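Side-chain contacts in thiamine-phosphate synthase (Pyrococcus furiosus, PDB 1XI3), which probably condenses a thiazole phosphate with a hydroxymethylpyrimidine diphosphate to form thiamine phosphate, a magnesium-dependent step of thiamine biosynthesis: residues L15-I20 with K201-L206; D77-A82 with E100-I105; K156-E159 with P164-A167. One frame throughout, in Å; residues are numbered along the deposited sequence.

Contact 1: L15-I20 with K201-L206; sequences LKLYVI and KATEEL
Leu17 reaches out from strand 17-20 and sets its two methyl groups against Thr203 and Leu206 of the helix. The tight spot is at CD2: Leu17 CD2 lies 3.5 Å from the backbone O of Thr203 and 3.6 Å from Thr203 CG2. Its other branch, Leu17 CD1, meets Leu206 CB at 3.9 Å, the two leucine side chains crossing at about a right angle. With CG anti to the backbone N (chi1 -176°), Leu17 extends far enough from the strand for both branches to touch helix residues one turn apart. Thr203 turns its methyl to the strand, while its hydroxyl is bonded to the carbonyl of Val199 in the preceding turn. Farther along the strand the packing slackens: Val19 CG2 stays 4.5 Å from Thr203 CG2, and Val193 of helix 191-194 touches both of these side chains. Glu204 and Glu205 point away from the strand, Glu204 exposed to solvent and Glu205 in a salt bridge with Lys173. The axes of strand 17-20 and of the helical segment 201-206 come within 10.1 Å and run roughly antiparallel, at 152°. Here the last helix packs on the first strand, as in a TIM barrel, where the ring of helices closes.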
loop_
_atom_site.group_PDB
_atom_site.type_symbol
_atom_site.label_atom_id
_atom_site.label_comp_id
_atom_site.label_asym_id
_atom_site.label_seq_id
_atom_site.Cartn_x
_atom_site.Cartn_y
_atom_site.Cartn_z
ATOM N N LEU A 15 2.575 -24.952 0.224
ATOM C CA LEU A 15 3.261 -24.174 1.291
ATOM C C LEU A 15 4.522 -24.851 1.817
ATOM O O LEU A 15 5.210 -24.341 2.726
ATOM C CB LEU A 15 2.298 -23.895 2.450
ATOM C CG LEU A 15 1.115 -22.935 2.169
ATOM C CD1 LEU A 15 0.198 -22.897 3.383
ATOM C CD2 LEU A 15 1.589 -21.561 1.828
ATOM N N LYS A 16 4.920 -25.984 1.229
ATOM C CA LYS A 16 5.975 -26.770 1.855
ATOM C C LYS A 16 7.362 -26.088 1.955
ATOM O O LYS A 16 8.041 -26.194 2.975
ATOM C CB LYS A 16 6.044 -28.188 1.253
ATOM C CG LYS A 16 6.291 -28.298 -0.181
ATOM C CD LYS A 16 6.135 -29.791 -0.614
ATOM N N LEU A 17 7.798 -25.417 0.894
ATOM C CA LEU A 17 9.037 -24.674 0.946
ATOM C C LEU A 17 8.739 -23.264 0.453
ATOM O O LEU A 17 8.636 -23.004 -0.747
ATOM C CB LEU A 17 10.154 -25.333 0.128
ATOM C CG LEU A 17 11.512 -24.622 0.231
ATOM C CD1 LEU A 17 12.037 -24.452 1.710
ATOM C CD2 LEU A 17 12.568 -25.319 -0.608
ATOM N N TYR A 18 8.636 -22.369 1.431
ATOM C CA TYR A 18 8.120 -21.034 1.261
ATOM C C TYR A 18 9.313 -20.059 1.399
ATOM O O TYR A 18 9.887 -19.924 2.452
ATOM C CB TYR A 18 7.087 -20.836 2.377
ATOM C CG TYR A 18 6.209 -19.611 2.301
ATOM C CD1 TYR A 18 4.847 -19.738 2.070
ATOM C CD2 TYR A 18 6.726 -18.345 2.510
ATOM C CE1 TYR A 18 4.005 -18.611 2.005
ATOM C CE2 TYR A 18 5.881 -17.194 2.443
ATOM C CZ TYR A 18 4.545 -17.337 2.189
ATOM O OH TYR A 18 3.715 -16.230 2.147
ATOM N N VAL A 19 9.711 -19.431 0.303
ATOM C CA VAL A 19 10.895 -18.587 0.256
ATOM C C VAL A 19 10.471 -17.112 0.160
ATOM O O VAL A 19 9.670 -16.724 -0.710
ATOM C CB VAL A 19 11.823 -18.963 -0.944
ATOM C CG1 VAL A 19 12.933 -17.965 -1.125
ATOM C CG2 VAL A 19 12.395 -20.332 -0.731
ATOM N N ILE A 20 11.079 -16.284 1.017
ATOM C CA ILE A 20 10.724 -14.890 1.129
ATOM C C ILE A 20 11.906 -14.051 0.673
ATOM O O ILE A 20 13.056 -14.317 1.022
ATOM C CB ILE A 20 10.346 -14.547 2.592
ATOM C CG1 ILE A 20 9.149 -15.425 3.080
ATOM C CG2 ILE A 20 10.042 -13.048 2.713
ATOM C CD1 ILE A 20 8.867 -15.362 4.530
ATOM N N LYS A 201 21.185 -23.902 -4.788
ATOM C CA LYS A 201 21.658 -25.065 -4.053
ATOM C C LYS A 201 21.090 -25.101 -2.642
ATOM O O LYS A 201 20.734 -26.153 -2.146
ATOM C CB LYS A 201 23.192 -25.093 -4.019
ATOM C CG LYS A 201 23.745 -26.394 -3.428
ATOM N N ALA A 202 21.009 -23.939 -2.006
ATOM C CA ALA A 202 20.475 -23.842 -0.654
ATOM C C ALA A 202 19.028 -24.254 -0.642
ATOM O O ALA A 202 18.578 -24.925 0.275
ATOM C CB ALA A 202 20.636 -22.419 -0.135
ATOM N N THR A 203 18.285 -23.830 -1.667
ATOM C CA THR A 203 16.868 -24.157 -1.790
ATOM C C THR A 203 16.682 -25.657 -2.079
ATOM O O THR A 203 15.841 -26.316 -1.478
ATOM C CB THR A 203 16.206 -23.296 -2.894
ATOM O OG1 THR A 203 16.525 -21.911 -2.673
ATOM C CG2 THR A 203 14.719 -23.509 -2.905
ATOM N N GLU A 204 17.500 -26.205 -2.984
ATOM C CA GLU A 204 17.480 -27.642 -3.269
ATOM C C GLU A 204 17.648 -28.487 -2.011
ATOM O O GLU A 204 16.918 -29.467 -1.817
ATOM C CB GLU A 204 18.584 -28.025 -4.248
ATOM C CG GLU A 204 18.252 -27.713 -5.683
ATOM C CD GLU A 204 19.374 -28.113 -6.628
ATOM O OE1 GLU A 204 19.640 -27.333 -7.584
ATOM O OE2 GLU A 204 19.970 -29.226 -6.408
ATOM N N GLU A 205 18.608 -28.097 -1.177
ATOM C CA GLU A 205 18.881 -28.815 0.075
ATOM C C GLU A 205 17.676 -28.807 1.004
ATOM O O GLU A 205 17.299 -29.812 1.578
ATOM C CB GLU A 205 20.027 -28.156 0.813
ATOM C CG GLU A 205 21.373 -28.258 0.120
ATOM C CD GLU A 205 22.464 -27.458 0.835
ATOM O OE1 GLU A 205 22.181 -26.834 1.891
ATOM O OE2 GLU A 205 23.607 -27.454 0.323
ATOM N N LEU A 206 17.064 -27.642 1.146
ATOM C CA LEU A 206 15.907 -27.531 1.992
ATOM C C LEU A 206 14.755 -28.295 1.428
ATOM O O LEU A 206 14.020 -28.933 2.166
ATOM C CB LEU A 206 15.550 -26.040 2.219
ATOM C CG LEU A 206 16.505 -25.361 3.197
ATOM C CD1 LEU A 206 16.485 -23.800 3.041
ATOM C CD2 LEU A 206 16.219 -25.757 4.630
#

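Contact 2: D77-A82 with E100-I105; sequences DRVDVA and EVAKEI
Val79, at the start of helix 79-85, supplies the larger share of this small apolar contact and touches two residues of helix 99-105, Ala102 and Ile105. Each valine methyl has its own partner. Val79 CG1 meets Ile105 CD1 at 3.9 Å, and Val79 CG2 lies 4.3 Å from Ala102 CB. The division follows from the valine torsion (chi1 172°), which puts CG1 anti to the backbone N and CG2 anti to the carbonyl carbon. Ile105 adopts the less common chi1 of 64°, its CG1 lying between the backbone N and the carbonyl carbon, and from there the chain extends to bring CD1 obliquely against the valine. Ala102, one turn earlier, adds only its methyl. No hydrogen bond joins the two segments.

Away from helix 99-105, Arg78 at the N-cap position grips Asp80 side-on within the guanidinium plane. Its NE bonds to Asp80 OD1 and its NH2 to Asp80 OD2, both at 2.8 Å and both through syn lone pairs, which fixes the rotation of the carboxylate. Arg78 lies close to Arg78 of the second subunit, a proximity of like charges that the aspartates probably offset. Asp77, a predicted magnesium ligand, approaches Asp96, the other predicted ligand, and also bonds to Thr52 of the second subunit. Val79 touches Val90 and Ala102 touches Leu92, both of strand 89-92, so the two helices share this strand as a neighbour; Met55 of helix 52-68 packs on Arg78 and Val81, and Tyr56 of the second subunit packs on Val101.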
loop_
_atom_site.group_PDB
_atom_site.type_symbol
_atom_site.label_atom_id
_atom_site.label_comp_id
_atom_site.label_asym_id
_atom_site.label_seq_id
_atom_site.Cartn_x
_atom_site.Cartn_y
_atom_site.Cartn_z
ATOM N N ASP A 77 2.069 -7.809 3.353
ATOM C CA ASP A 77 1.372 -6.555 3.753
ATOM C C ASP A 77 0.446 -6.033 2.669
ATOM O O ASP A 77 -0.779 -5.972 2.854
ATOM C CB ASP A 77 2.472 -5.528 4.135
ATOM C CG ASP A 77 1.973 -4.181 4.651
ATOM O OD1 ASP A 77 2.873 -3.410 5.130
ATOM O OD2 ASP A 77 0.792 -3.834 4.572
ATOM N N ARG A 78 1.027 -5.672 1.536
ATOM C CA ARG A 78 0.390 -4.761 0.577
ATOM C C ARG A 78 -0.665 -5.422 -0.304
ATOM O O ARG A 78 -0.345 -6.033 -1.338
ATOM C CB ARG A 78 1.489 -4.031 -0.285
ATOM C CG ARG A 78 2.408 -3.147 0.533
ATOM C CD ARG A 78 1.649 -1.876 0.958
ATOM N NE ARG A 78 1.320 -1.088 -0.209
ATOM C CZ ARG A 78 2.142 -0.191 -0.757
ATOM N NH1 ARG A 78 3.304 0.070 -0.226
ATOM N NH2 ARG A 78 1.786 0.429 -1.845
ATOM N N VAL A 79 -1.939 -5.257 0.087
ATOM C CA VAL A 79 -3.077 -5.814 -0.658
ATOM C C VAL A 79 -3.218 -5.134 -2.053
ATOM O O VAL A 79 -3.603 -5.769 -3.045
ATOM C CB VAL A 79 -4.346 -5.659 0.152
ATOM C CG1 VAL A 79 -5.566 -6.051 -0.662
ATOM C CG2 VAL A 79 -4.265 -6.429 1.447
ATOM N N ASP A 80 -2.894 -3.849 -2.130
ATOM C CA ASP A 80 -2.939 -3.113 -3.410
ATOM C C ASP A 80 -1.999 -3.756 -4.406
ATOM O O ASP A 80 -2.368 -4.026 -5.565
ATOM C CB ASP A 80 -2.618 -1.620 -3.269
ATOM C CG ASP A 80 -1.308 -1.326 -2.541
ATOM O OD1 ASP A 80 -0.930 -2.090 -1.636
ATOM O OD2 ASP A 80 -0.683 -0.273 -2.876
ATOM N N VAL A 81 -0.779 -4.002 -3.954
ATOM C CA VAL A 81 0.224 -4.624 -4.819
ATOM C C VAL A 81 -0.199 -6.044 -5.222
ATOM O O VAL A 81 -0.140 -6.397 -6.387
ATOM C CB VAL A 81 1.587 -4.594 -4.173
ATOM C CG1 VAL A 81 2.623 -5.356 -5.035
ATOM C CG2 VAL A 81 2.037 -3.127 -3.963
ATOM N N ALA A 82 -0.652 -6.826 -4.244
ATOM C CA ALA A 82 -1.128 -8.179 -4.486
ATOM C C ALA A 82 -2.221 -8.164 -5.552
ATOM O O ALA A 82 -2.200 -8.952 -6.477
ATOM C CB ALA A 82 -1.621 -8.818 -3.196
ATOM N N GLU A 100 -10.168 -9.198 8.339
ATOM C CA GLU A 100 -11.542 -9.111 7.850
ATOM C C GLU A 100 -11.701 -8.021 6.778
ATOM O O GLU A 100 -12.491 -8.144 5.864
ATOM C CB GLU A 100 -12.513 -8.894 9.027
ATOM C CG GLU A 100 -12.420 -7.525 9.705
ATOM C CD GLU A 100 -11.372 -7.418 10.816
ATOM O OE1 GLU A 100 -10.451 -8.304 10.971
ATOM O OE2 GLU A 100 -11.484 -6.395 11.545
ATOM N N VAL A 101 -10.914 -6.961 6.903
ATOM C CA VAL A 101 -10.972 -5.854 5.982
ATOM C C VAL A 101 -10.317 -6.255 4.677
ATOM O O VAL A 101 -10.810 -5.938 3.590
ATOM C CB VAL A 101 -10.260 -4.594 6.616
ATOM C CG1 VAL A 101 -10.198 -3.445 5.617
ATOM C CG2 VAL A 101 -10.986 -4.180 7.870
ATOM N N ALA A 102 -9.168 -6.905 4.779
ATOM C CA ALA A 102 -8.493 -7.427 3.570
ATOM C C ALA A 102 -9.406 -8.355 2.766
ATOM O O ALA A 102 -9.454 -8.275 1.530
ATOM C CB ALA A 102 -7.248 -8.166 3.969
ATOM N N LYS A 103 -10.116 -9.230 3.466
ATOM C CA LYS A 103 -11.030 -10.174 2.814
ATOM C C LYS A 103 -12.164 -9.444 2.116
ATOM O O LYS A 103 -12.633 -9.868 1.059
ATOM C CB LYS A 103 -11.593 -11.166 3.838
ATOM C CG LYS A 103 -10.560 -12.162 4.366
ATOM C CD LYS A 103 -11.159 -13.346 5.146
ATOM C CE LYS A 103 -11.901 -14.362 4.251
ATOM N NZ LYS A 103 -11.269 -14.625 2.872
ATOM N N GLU A 104 -12.611 -8.343 2.702
ATOM C CA GLU A 104 -13.662 -7.546 2.107
ATOM C C GLU A 104 -13.227 -6.876 0.800
ATOM O O GLU A 104 -13.965 -6.887 -0.202
ATOM C CB GLU A 104 -14.149 -6.486 3.114
ATOM C CG GLU A 104 -15.341 -5.673 2.647
ATOM C CD GLU A 104 -16.624 -6.514 2.631
ATOM O OE1 GLU A 104 -16.898 -7.201 3.645
ATOM O OE2 GLU A 104 -17.345 -6.500 1.613
ATOM N N ILE A 105 -12.038 -6.280 0.786
ATOM C CA ILE A 105 -11.577 -5.556 -0.380
ATOM C C ILE A 105 -10.912 -6.448 -1.439
ATOM O O ILE A 105 -10.795 -6.048 -2.601
ATOM C CB ILE A 105 -10.652 -4.358 -0.017
ATOM C CG1 ILE A 105 -9.351 -4.799 0.654
ATOM C CG2 ILE A 105 -11.385 -3.417 0.902
ATOM C CD1 ILE A 105 -8.320 -3.711 0.672
#

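Contact 3: K156-E159 with P164-A167; sequences KIVE and PVVA
Where helix 150-160 leads back into strand 165-168 of the TIM barrel, Val165 at the start of the strand packs its two methyls against Ile157 and Val158 of the helix. Val165 CG2 meets Ile157 CG2 at 4.4 Å, and Val165 CG1 meets Val158 CG2 at 4.3 Å, so the strand residue divides its branches between two consecutive helix residues. Its chi1 of 180° sets CG1 anti to the backbone N and CG2 anti to the carbonyl carbon, which allows this division. Ile157 touches through its branch methyl rather than through the longer CG1-CD1 arm. Both pairs are loose, apolar van der Waals contacts, and no hydrogen bond spans the segments. The backbone N of Val165 bonds to OD1 of Asp185, just before strand 186-189. Lys156 and Glu159 lie on the exposed part of the helix, where Glu159 pairs with Arg155. Around the contact, Ile157 also packs on Leu132 of strand 131-135 and on Ala121 of helix 118-127, Val158 reaches Val184 in the loop before strand 186-189, and Val165 rests on Ala134, so that helix 150-160 lies over the outer surface of the barrel wall.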
loop_
_atom_site.group_PDB
_atom_site.type_symbol
_atom_site.label_atom_id
_atom_site.label_comp_id
_atom_site.label_asym_id
_atom_site.label_seq_id
_atom_site.Cartn_x
_atom_site.Cartn_y
_atom_site.Cartn_z
ATOM N N LYS A 156 2.313 -26.490 19.687
ATOM C CA LYS A 156 1.033 -26.218 20.264
ATOM C C LYS A 156 0.100 -25.563 19.272
ATOM O O LYS A 156 -1.076 -25.875 19.232
ATOM C CB LYS A 156 1.206 -25.361 21.520
ATOM C CG LYS A 156 -0.083 -25.081 22.262
ATOM C CD LYS A 156 -0.686 -26.263 22.976
ATOM C CE LYS A 156 -1.904 -25.797 23.810
ATOM N NZ LYS A 156 -2.796 -26.911 24.196
ATOM N N ILE A 157 0.641 -24.675 18.436
ATOM C CA ILE A 157 -0.173 -24.036 17.422
ATOM C C ILE A 157 -0.684 -25.134 16.433
ATOM O O ILE A 157 -1.850 -25.173 16.101
ATOM C CB ILE A 157 0.582 -22.876 16.737
ATOM C CG1 ILE A 157 0.589 -21.646 17.677
ATOM C CG2 ILE A 157 -0.104 -22.469 15.430
ATOM C CD1 ILE A 157 1.700 -20.655 17.404
ATOM N N VAL A 158 0.233 -25.977 15.991
ATOM C CA VAL A 158 -0.078 -27.056 15.038
ATOM C C VAL A 158 -1.207 -27.928 15.588
ATOM O O VAL A 158 -2.161 -28.268 14.879
ATOM C CB VAL A 158 1.154 -27.905 14.732
ATOM C CG1 VAL A 158 0.750 -29.196 13.983
ATOM C CG2 VAL A 158 2.197 -27.104 13.929
ATOM N N GLU A 159 -1.128 -28.241 16.883
ATOM C CA GLU A 159 -2.160 -29.062 17.525
ATOM C C GLU A 159 -3.517 -28.366 17.664
ATOM O O GLU A 159 -4.553 -29.041 17.758
ATOM C CB GLU A 159 -1.694 -29.469 18.920
ATOM C CG GLU A 159 -0.505 -30.379 18.942
ATOM C CD GLU A 159 0.020 -30.626 20.364
ATOM O OE1 GLU A 159 1.054 -31.332 20.500
ATOM O OE2 GLU A 159 -0.584 -30.098 21.332
ATOM N N PRO A 164 -3.596 -24.784 7.447
ATOM C CA PRO A 164 -2.183 -25.020 7.318
ATOM C C PRO A 164 -1.316 -24.049 8.093
ATOM O O PRO A 164 -1.667 -22.873 8.225
ATOM C CB PRO A 164 -1.921 -24.856 5.836
ATOM C CG PRO A 164 -3.241 -25.128 5.189
ATOM C CD PRO A 164 -4.245 -24.611 6.140
ATOM N N VAL A 165 -0.212 -24.578 8.582
ATOM C CA VAL A 165 0.768 -23.805 9.363
ATOM C C VAL A 165 2.135 -23.918 8.697
ATOM O O VAL A 165 2.638 -25.032 8.473
ATOM C CB VAL A 165 0.850 -24.308 10.825
ATOM C CG1 VAL A 165 1.890 -23.478 11.617
ATOM C CG2 VAL A 165 -0.522 -24.322 11.473
ATOM N N VAL A 166 2.730 -22.756 8.380
ATOM C CA VAL A 166 4.092 -22.647 7.900
ATOM C C VAL A 166 4.940 -22.087 9.044
ATOM O O VAL A 166 4.628 -21.023 9.594
ATOM C CB VAL A 166 4.176 -21.720 6.687
ATOM C CG1 VAL A 166 5.579 -21.624 6.202
ATOM C CG2 VAL A 166 3.257 -22.240 5.572
ATOM N N ALA A 167 5.978 -22.815 9.440
ATOM C CA ALA A 167 6.907 -22.325 10.479
ATOM C C ALA A 167 7.785 -21.248 9.883
ATOM O O ALA A 167 8.177 -21.352 8.721
ATOM C CB ALA A 167 7.804 -23.467 10.970
#

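In the fold
All three contacts belong to one eight-stranded barrel: contacts 1 and 3 join a strand to a covering helix, contact 2 joins two helices of the outer layer. Contacts 2 and 3 fall within the chain spanned by contact 1. Contacts 1 and 2 lie on opposite sides of the chain's centre, their centres 26 Å apart. Contacts 1 and 3 touch through the barrel interior, where Leu15 CB packs on Val166 CG2 at 3.7 Å and Leu15 CD1 on Pro164 CB at 3.8 Å. Contact 2 contains Asp77 of the predicted magnesium site, and the Val79 side chain is about 7 Å from that of Asp96. In contact 1, the Val19 side chain lies about 7 Å from those of Gln44 and Ile190, predicted substrate-binding residues.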